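Side-chain contacts in exosome complex component Rrp41 (Archaeoglobus fulgidus, PDB 3M7N), which probably serves as the catalytic component of the archaeal exosome, degrading RNA from the 3' end, and may also synthesise heteromeric RNA tails: residues Ser102-Ser105 / Lys106-Phe109; Ile229-Met232 / Gln233-Ala236; Arg240-Glu243 / Val244-Met248. The protein carries 1 engineered substitution. All blocks are in the same frame, centred on the assembly; numbering follows the deposited sequence.

Contact 1. Residues Ser102-Ser105 / Lys106-Phe109; sequences SKVS and KEAF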
loop_
_atom_site.group_PDB
_atom_site.type_symbol
_atom_site.label_atom_id
_atom_site.label_comp_id
_atom_site.label_asym_id
_atom_site.label_seq_id
_atom_site.Cartn_x
_atom_site.Cartn_y
_atom_site.Cartn_z
ATOM N N SER E 102 5.058 17.064 10.750
ATOM C CA SER E 102 3.738 16.464 10.970
ATOM C C SER E 102 3.676 15.651 12.274
ATOM O O SER E 102 2.694 15.718 13.021
ATOM C CB SER E 102 3.332 15.583 9.765
ATOM O OG SER E 102 3.335 16.323 8.541
ATOM N N LYS E 103 4.722 14.877 12.544
ATOM C CA LYS E 103 4.738 14.007 13.726
ATOM C C LYS E 103 4.791 14.824 15.022
ATOM O O LYS E 103 4.034 14.590 15.955
ATOM C CB LYS E 103 5.929 13.035 13.662
ATOM C CG LYS E 103 6.017 12.044 14.817
ATOM C CD LYS E 103 7.142 11.023 14.575
ATOM C CE LYS E 103 7.394 10.118 15.792
ATOM N NZ LYS E 103 7.789 10.952 16.967
ATOM N N VAL E 104 5.687 15.794 15.074
ATOM C CA VAL E 104 5.815 16.572 16.295
ATOM C C VAL E 104 4.594 17.495 16.509
ATOM O O VAL E 104 4.145 17.673 17.640
ATOM C CB VAL E 104 7.153 17.309 16.333
ATOM C CG1 VAL E 104 7.177 18.445 15.336
ATOM C CG2 VAL E 104 7.424 17.795 17.715
ATOM N N SER E 105 4.039 18.035 15.420
ATOM C CA SER E 105 2.799 18.801 15.484
ATOM C C SER E 105 1.669 17.961 16.023
ATOM O O SER E 105 0.891 18.422 16.868
ATOM C CB SER E 105 2.388 19.324 14.110
ATOM O OG SER E 105 3.350 20.214 13.591
ATOM N N LYS E 106 1.549 16.733 15.523
ATOM C CA LYS E 106 0.504 15.847 16.027
ATOM C C LYS E 106 0.688 15.648 17.521
ATOM O O LYS E 106 -0.276 15.622 18.311
ATOM C CB LYS E 106 0.555 14.481 15.331
ATOM C CG LYS E 106 -0.465 13.503 15.892
ATOM C CD LYS E 106 -0.268 12.105 15.348
ATOM C CE LYS E 106 0.506 11.250 16.336
ATOM N NZ LYS E 106 1.508 10.380 15.644
ATOM N N GLU E 107 1.947 15.466 17.894
ATOM C CA GLU E 107 2.308 15.202 19.280
ATOM C C GLU E 107 1.895 16.372 20.190
ATOM O O GLU E 107 1.401 16.155 21.294
ATOM C CB GLU E 107 3.802 14.851 19.379
ATOM C CG GLU E 107 4.036 13.360 19.103
ATOM C CD GLU E 107 5.443 13.019 18.629
ATOM O OE1 GLU E 107 6.287 13.929 18.504
ATOM O OE2 GLU E 107 5.697 11.825 18.366
ATOM N N ALA E 108 2.049 17.600 19.691
ATOM C CA ALA E 108 1.670 18.789 20.453
ATOM C C ALA E 108 0.182 18.789 20.765
ATOM O O ALA E 108 -0.244 19.250 21.824
ATOM C CB ALA E 108 2.075 20.085 19.711
ATOM N N PHE E 109 -0.626 18.268 19.850
ATOM C CA PHE E 109 -2.066 18.282 20.085
ATOM C C PHE E 109 -2.562 17.070 20.854
ATOM O O PHE E 109 -3.587 17.145 21.547
ATOM C CB PHE E 109 -2.830 18.503 18.780
ATOM C CG PHE E 109 -2.710 19.908 18.255
ATOM C CD1 PHE E 109 -1.856 20.203 17.209
ATOM C CD2 PHE E 109 -3.425 20.951 18.852
ATOM C CE1 PHE E 109 -1.736 21.518 16.737
ATOM C CE2 PHE E 109 -3.315 22.239 18.386
ATOM C CZ PHE E 109 -2.471 22.528 17.328
HETATM O O HOH W 1 8.944 13.794 17.776
#
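Lys103 and Glu107 form a salt bridge one helical turn apart on helix 96-110. Lys103 NZ lies 2.7 Å from Glu107 OE2, which accepts with its syn lone pair, on the side of the other carboxylate oxygen. The lysine chain leaves with CG anti to the backbone N (chi1 -178°), runs extended, and bends only at its last torsion (chi4 -60°), which turns NZ back to the carboxylate. Its CG and CE also touch OE2. The other oxygen of Glu107, OE1, accepts a hydrogen bond of 2.8 Å from a water, and this water takes a weak one from Lys103 NZ. Both carboxylate oxygens are thus tied, directly or through water, to one ammonium group. Val104 CG2 is 4.1 Å from Glu107 OE1.

The helix sets the spacing: Glu107 N donates to Lys103 O at 3.0 Å. On the side facing helix 136-150, Phe109 CD1 lies 3.3 Å from Ser105 O, and its ring packs on Leu141 and Ala144. Ser105 OG bonds back to Ile101 O.

Lys103 NZ makes a second salt bridge, to Glu104 of the exosome complex exonuclease 2 chain. One buried lysine is therefore shared by two carboxylates, which would favour its charged form and couples this helix to the partner subunit.

Contact 2. Residues Ile229-Met232 / Gln233-Ala236; sequences IYEM and QREA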
loop_
_atom_site.group_PDB
_atom_site.type_symbol
_atom_site.label_atom_id
_atom_site.label_comp_id
_atom_site.label_asym_id
_atom_site.label_seq_id
_atom_site.Cartn_x
_atom_site.Cartn_y
_atom_site.Cartn_z
ATOM N N ILE E 229 0.787 36.511 20.593
ATOM C CA ILE E 229 0.071 35.746 19.568
ATOM C C ILE E 229 -1.223 35.172 20.125
ATOM O O ILE E 229 -2.272 35.216 19.476
ATOM C CB ILE E 229 0.932 34.595 19.036
ATOM C CG1 ILE E 229 2.194 35.131 18.379
ATOM C CG2 ILE E 229 0.151 33.711 18.045
ATOM C CD1 ILE E 229 3.137 34.040 17.983
ATOM N N TYR E 230 -1.153 34.631 21.334
ATOM C CA TYR E 230 -2.333 34.009 21.904
ATOM C C TYR E 230 -3.541 34.949 21.949
ATOM O O TYR E 230 -4.663 34.545 21.618
ATOM C CB TYR E 230 -2.044 33.489 23.290
ATOM C CG TYR E 230 -3.305 33.164 24.018
ATOM C CD1 TYR E 230 -4.002 31.992 23.741
ATOM C CD2 TYR E 230 -3.826 34.038 24.959
ATOM C CE1 TYR E 230 -5.171 31.691 24.392
ATOM C CE2 TYR E 230 -4.991 33.752 25.618
ATOM C CZ TYR E 230 -5.663 32.572 25.334
ATOM O OH TYR E 230 -6.834 32.276 25.990
ATOM N N GLU E 231 -3.324 36.200 22.370
ATOM C CA GLU E 231 -4.411 37.170 22.372
ATOM C C GLU E 231 -4.967 37.378 20.962
ATOM O O GLU E 231 -6.163 37.586 20.798
ATOM C CB GLU E 231 -4.002 38.505 23.025
ATOM C CG GLU E 231 -4.028 38.466 24.578
ATOM C CD GLU E 231 -5.427 38.225 25.182
ATOM O OE1 GLU E 231 -6.431 38.799 24.685
ATOM O OE2 GLU E 231 -5.516 37.475 26.179
ATOM N N MET E 232 -4.113 37.298 19.943
ATOM C CA MET E 232 -4.624 37.374 18.569
ATOM C C MET E 232 -5.571 36.205 18.243
ATOM O O MET E 232 -6.605 36.389 17.591
ATOM C CB MET E 232 -3.490 37.467 17.547
ATOM C CG MET E 232 -2.518 38.602 17.836
ATOM S SD MET E 232 -1.136 38.726 16.669
ATOM C CE MET E 232 0.082 39.554 17.693
ATOM N N GLN E 233 -5.221 35.022 18.739
ATOM C CA GLN E 233 -5.985 33.814 18.495
ATOM C C GLN E 233 -7.328 33.976 19.175
ATOM O O GLN E 233 -8.380 33.606 18.634
ATOM C CB GLN E 233 -5.258 32.575 19.062
ATOM C CG GLN E 233 -3.966 32.160 18.325
ATOM C CD GLN E 233 -3.206 31.019 19.047
ATOM O OE1 GLN E 233 -2.873 29.988 18.440
ATOM N NE2 GLN E 233 -2.963 31.193 20.343
ATOM N N ARG E 234 -7.283 34.520 20.381
ATOM C CA ARG E 234 -8.489 34.692 21.177
ATOM C C ARG E 234 -9.402 35.670 20.449
ATOM O O ARG E 234 -10.589 35.433 20.316
ATOM C CB ARG E 234 -8.134 35.215 22.568
ATOM C CG ARG E 234 -9.309 35.303 23.516
ATOM C CD ARG E 234 -8.954 36.058 24.795
ATOM N NE ARG E 234 -10.105 36.846 25.234
ATOM C CZ ARG E 234 -11.030 36.399 26.081
ATOM N NH1 ARG E 234 -10.926 35.168 26.617
ATOM N NH2 ARG E 234 -12.055 37.187 26.401
ATOM N N GLU E 235 -8.821 36.756 19.950
ATOM C CA GLU E 235 -9.579 37.753 19.218
ATOM C C GLU E 235 -10.254 37.140 17.992
ATOM O O GLU E 235 -11.451 37.347 17.741
ATOM C CB GLU E 235 -8.659 38.884 18.784
ATOM C CG GLU E 235 -9.193 40.254 19.105
ATOM C CD GLU E 235 -9.032 40.617 20.575
ATOM O OE1 GLU E 235 -10.033 40.526 21.337
ATOM O OE2 GLU E 235 -7.902 41.003 20.961
ATOM N N ALA E 236 -9.474 36.382 17.226
ATOM C CA ALA E 236 -10.002 35.743 16.022
ATOM C C ALA E 236 -11.198 34.832 16.332
ATOM O O ALA E 236 -12.148 34.767 15.562
ATOM C CB ALA E 236 -8.891 34.990 15.273
HETATM O O HOH W 2 -8.430 33.395 27.470
#
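Gln233 meets Tyr230 and Ile229 of the preceding turn. Gln233 N donates to Ile229 O at 3.0 Å. Gln233 CB rests 3.3 Å from Tyr230 O, a plain packing contact. Gln233 CG comes loosely near Ile229 CG2.

Arg234 follows, its N bonded to Tyr230 O in the carbonyl plane. Its side chain lies beside that of Glu231, and both point the same way. Glu231 bends at chi2 (-64°), which brings its carboxylate back along the arginine. The closest touch is Glu231 OE1 to Arg234 CD, 3.7 Å. Arg234 NE is 4.2 Å from Glu231 OE1, beyond a salt bridge, and the two flat groups are 34° apart. The attraction is therefore probably modest. A water accepts a hydrogen bond from Arg234 NH1 at 3.2 Å. The same water is modelled very close to Tyr230 OH, and that approach is doubtful.

Glu235 N donates to Glu231 O at 2.9 Å, and its CB packs on Met232 O. The carboxylates of Glu231 and Glu235 are near each other, with Glu231 OE1 4.6 Å from Glu235 OE2. Ala236 closes the turn with a bond from its N to Met232 O, 2.9 Å.

This part of helix 212-248 has a buried flank. Ile229 and Gln233 pack on strand 158-167 and on Asn142 of helix 136-150. Met232, Gln233 and Ala236 reach strand 29-33, while Tyr230 and Arg234 also pack against another protein chain.

Contact 3. Residues Arg240-Glu243 / Val244-Met248; sequences RYIE and VGEEM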
loop_
_atom_site.group_PDB
_atom_site.type_symbol
_atom_site.label_atom_id
_atom_site.label_comp_id
_atom_site.label_asym_id
_atom_site.label_seq_id
_atom_site.Cartn_x
_atom_site.Cartn_y
_atom_site.Cartn_z
ATOM N N ARG E 240 -15.460 35.145 15.537
ATOM C CA ARG E 240 -16.243 34.004 15.110
ATOM C C ARG E 240 -17.435 33.797 16.039
ATOM O O ARG E 240 -18.540 33.469 15.602
ATOM C CB ARG E 240 -15.364 32.754 15.102
ATOM C CG ARG E 240 -16.124 31.458 14.930
ATOM C CD ARG E 240 -16.932 31.478 13.645
ATOM N NE ARG E 240 -17.634 30.215 13.449
ATOM C CZ ARG E 240 -18.490 29.995 12.465
ATOM N NH1 ARG E 240 -19.082 28.823 12.364
ATOM N NH2 ARG E 240 -18.756 30.955 11.584
ATOM N N TYR E 241 -17.198 33.974 17.330
ATOM C CA TYR E 241 -18.263 33.881 18.317
ATOM C C TYR E 241 -19.372 34.892 18.028
ATOM O O TYR E 241 -20.553 34.572 18.116
ATOM C CB TYR E 241 -17.670 34.092 19.698
ATOM C CG TYR E 241 -18.640 34.185 20.847
ATOM C CD1 TYR E 241 -19.314 33.068 21.314
ATOM C CD2 TYR E 241 -18.823 35.396 21.524
ATOM C CE1 TYR E 241 -20.177 33.157 22.403
ATOM C CE2 TYR E 241 -19.682 35.494 22.609
ATOM C CZ TYR E 241 -20.354 34.373 23.046
ATOM O OH TYR E 241 -21.198 34.479 24.128
ATOM N N ILE E 242 -18.990 36.108 17.659
ATOM C CA ILE E 242 -19.968 37.128 17.318
ATOM C C ILE E 242 -20.735 36.736 16.053
ATOM O O ILE E 242 -21.930 36.997 15.922
ATOM C CB ILE E 242 -19.281 38.486 17.132
ATOM C CG1 ILE E 242 -18.896 39.062 18.494
ATOM C CG2 ILE E 242 -20.160 39.460 16.360
ATOM C CD1 ILE E 242 -17.731 40.017 18.432
ATOM N N GLU E 243 -20.041 36.090 15.129
ATOM C CA GLU E 243 -20.645 35.693 13.868
ATOM C C GLU E 243 -21.716 34.610 13.975
ATOM O O GLU E 243 -22.770 34.734 13.348
ATOM C CB GLU E 243 -19.572 35.299 12.860
ATOM C CG GLU E 243 -18.933 36.499 12.207
ATOM C CD GLU E 243 -17.525 36.207 11.764
ATOM O OE1 GLU E 243 -17.079 35.057 11.972
ATOM O OE2 GLU E 243 -16.862 37.120 11.219
ATOM N N VAL E 244 -21.470 33.556 14.745
ATOM C CA VAL E 244 -22.489 32.519 14.845
ATOM C C VAL E 244 -23.621 33.064 15.678
ATOM O O VAL E 244 -24.749 32.594 15.594
ATOM C CB VAL E 244 -21.993 31.184 15.453
ATOM C CG1 VAL E 244 -20.563 30.879 15.029
ATOM C CG2 VAL E 244 -22.144 31.188 16.953
ATOM N N GLY E 245 -23.302 34.071 16.481
ATOM C CA GLY E 245 -24.295 34.726 17.304
ATOM C C GLY E 245 -25.264 35.503 16.445
ATOM O O GLY E 245 -26.469 35.268 16.490
ATOM N N GLU E 246 -24.734 36.427 15.649
ATOM C CA GLU E 246 -25.580 37.314 14.861
ATOM C C GLU E 246 -26.222 36.605 13.684
ATOM O O GLU E 246 -27.281 37.011 13.216
ATOM C CB GLU E 246 -24.824 38.575 14.417
ATOM C CG GLU E 246 -23.529 38.340 13.676
ATOM C CD GLU E 246 -22.671 39.613 13.560
ATOM O OE1 GLU E 246 -21.745 39.621 12.728
ATOM O OE2 GLU E 246 -22.914 40.602 14.296
ATOM N N GLU E 247 -25.590 35.535 13.219
ATOM C CA GLU E 247 -26.129 34.767 12.107
ATOM C C GLU E 247 -27.186 33.765 12.592
ATOM O O GLU E 247 -27.937 33.200 11.793
ATOM C CB GLU E 247 -24.997 34.102 11.315
ATOM C CG GLU E 247 -25.283 32.704 10.818
ATOM C CD GLU E 247 -24.809 31.627 11.782
ATOM O OE1 GLU E 247 -25.407 31.481 12.871
ATOM O OE2 GLU E 247 -23.834 30.918 11.442
ATOM N N MET E 248 -27.255 33.566 13.906
ATOM C CA MET E 248 -28.334 32.781 14.499
ATOM C C MET E 248 -29.614 33.579 14.421
ATOM O O MET E 248 -30.495 33.289 13.611
ATOM C CB MET E 248 -28.046 32.443 15.964
ATOM C CG MET E 248 -27.343 31.113 16.166
ATOM S SD MET E 248 -27.367 30.538 17.878
ATOM C CE MET E 248 -29.121 30.270 18.136
#
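Val244 covers one face of the Arg240 guanidinium. Its CG1 stands 3.3 Å above the plane, over the centre of the group. Arg240 NE and Arg240 CZ are each 3.4 Å from Val244 CG1, and the two side chains cross at about a right angle. A bend at chi2 (58°) of the arginine carries the guanidinium round over the valine one turn later. Val244 CG1 also packs on Arg240 O, at 3.3 Å. With an alanine in place of Arg240 the guanidinium is gone, and Val244 CG1 would probably lose its flat cover and Asp150 its weak, long ion-pair partner, Arg240 NE.

The frame is the last part of the long C-terminal helix 212-248, with regular i to i+4 backbone bonds. Val244 N donates to Arg240 O at 3.1 Å. Glu247 N does the same to Glu243 O.

Glu243 is the other residue with much surface covered here. Glu243 CB lies 3.2 Å from Val244 N, the start of the next turn. Glu247 CB packs on Glu243 O at 3.1 Å.

Ile242 and Glu246 cross obliquely, a methyl against a carboxylate oxygen. Ile242 CG2 lies 3.6 Å from Glu246 OE2, and Glu246 CG packs on Ile242 O at 3.1 Å. Beside them, the ring of Tyr241 meets an aromatic side chain of another protein chain, their planes about 50° apart.

In the fold
Contact 1 is largely buried, contact 2 is partly buried, and contact 3 lies on the surface. Contacts 2 and 3 share helix 212-248, their centres about 17 Å apart. Contact 1 is on helix 96-110, about 21 Å from contact 2 between centres and across the chain's centre from it. Each is a one-turn contact, but the chemistry changes with place. Contact 1 has a true salt bridge, its lysine shared with a carboxylate of the partner subunit. In contact 2 opposite charges approach without a salt bridge. Contact 3 relies on a methyl over a guanidinium face, its centre about 25 Å from the centre of the chain. All three reach another chain.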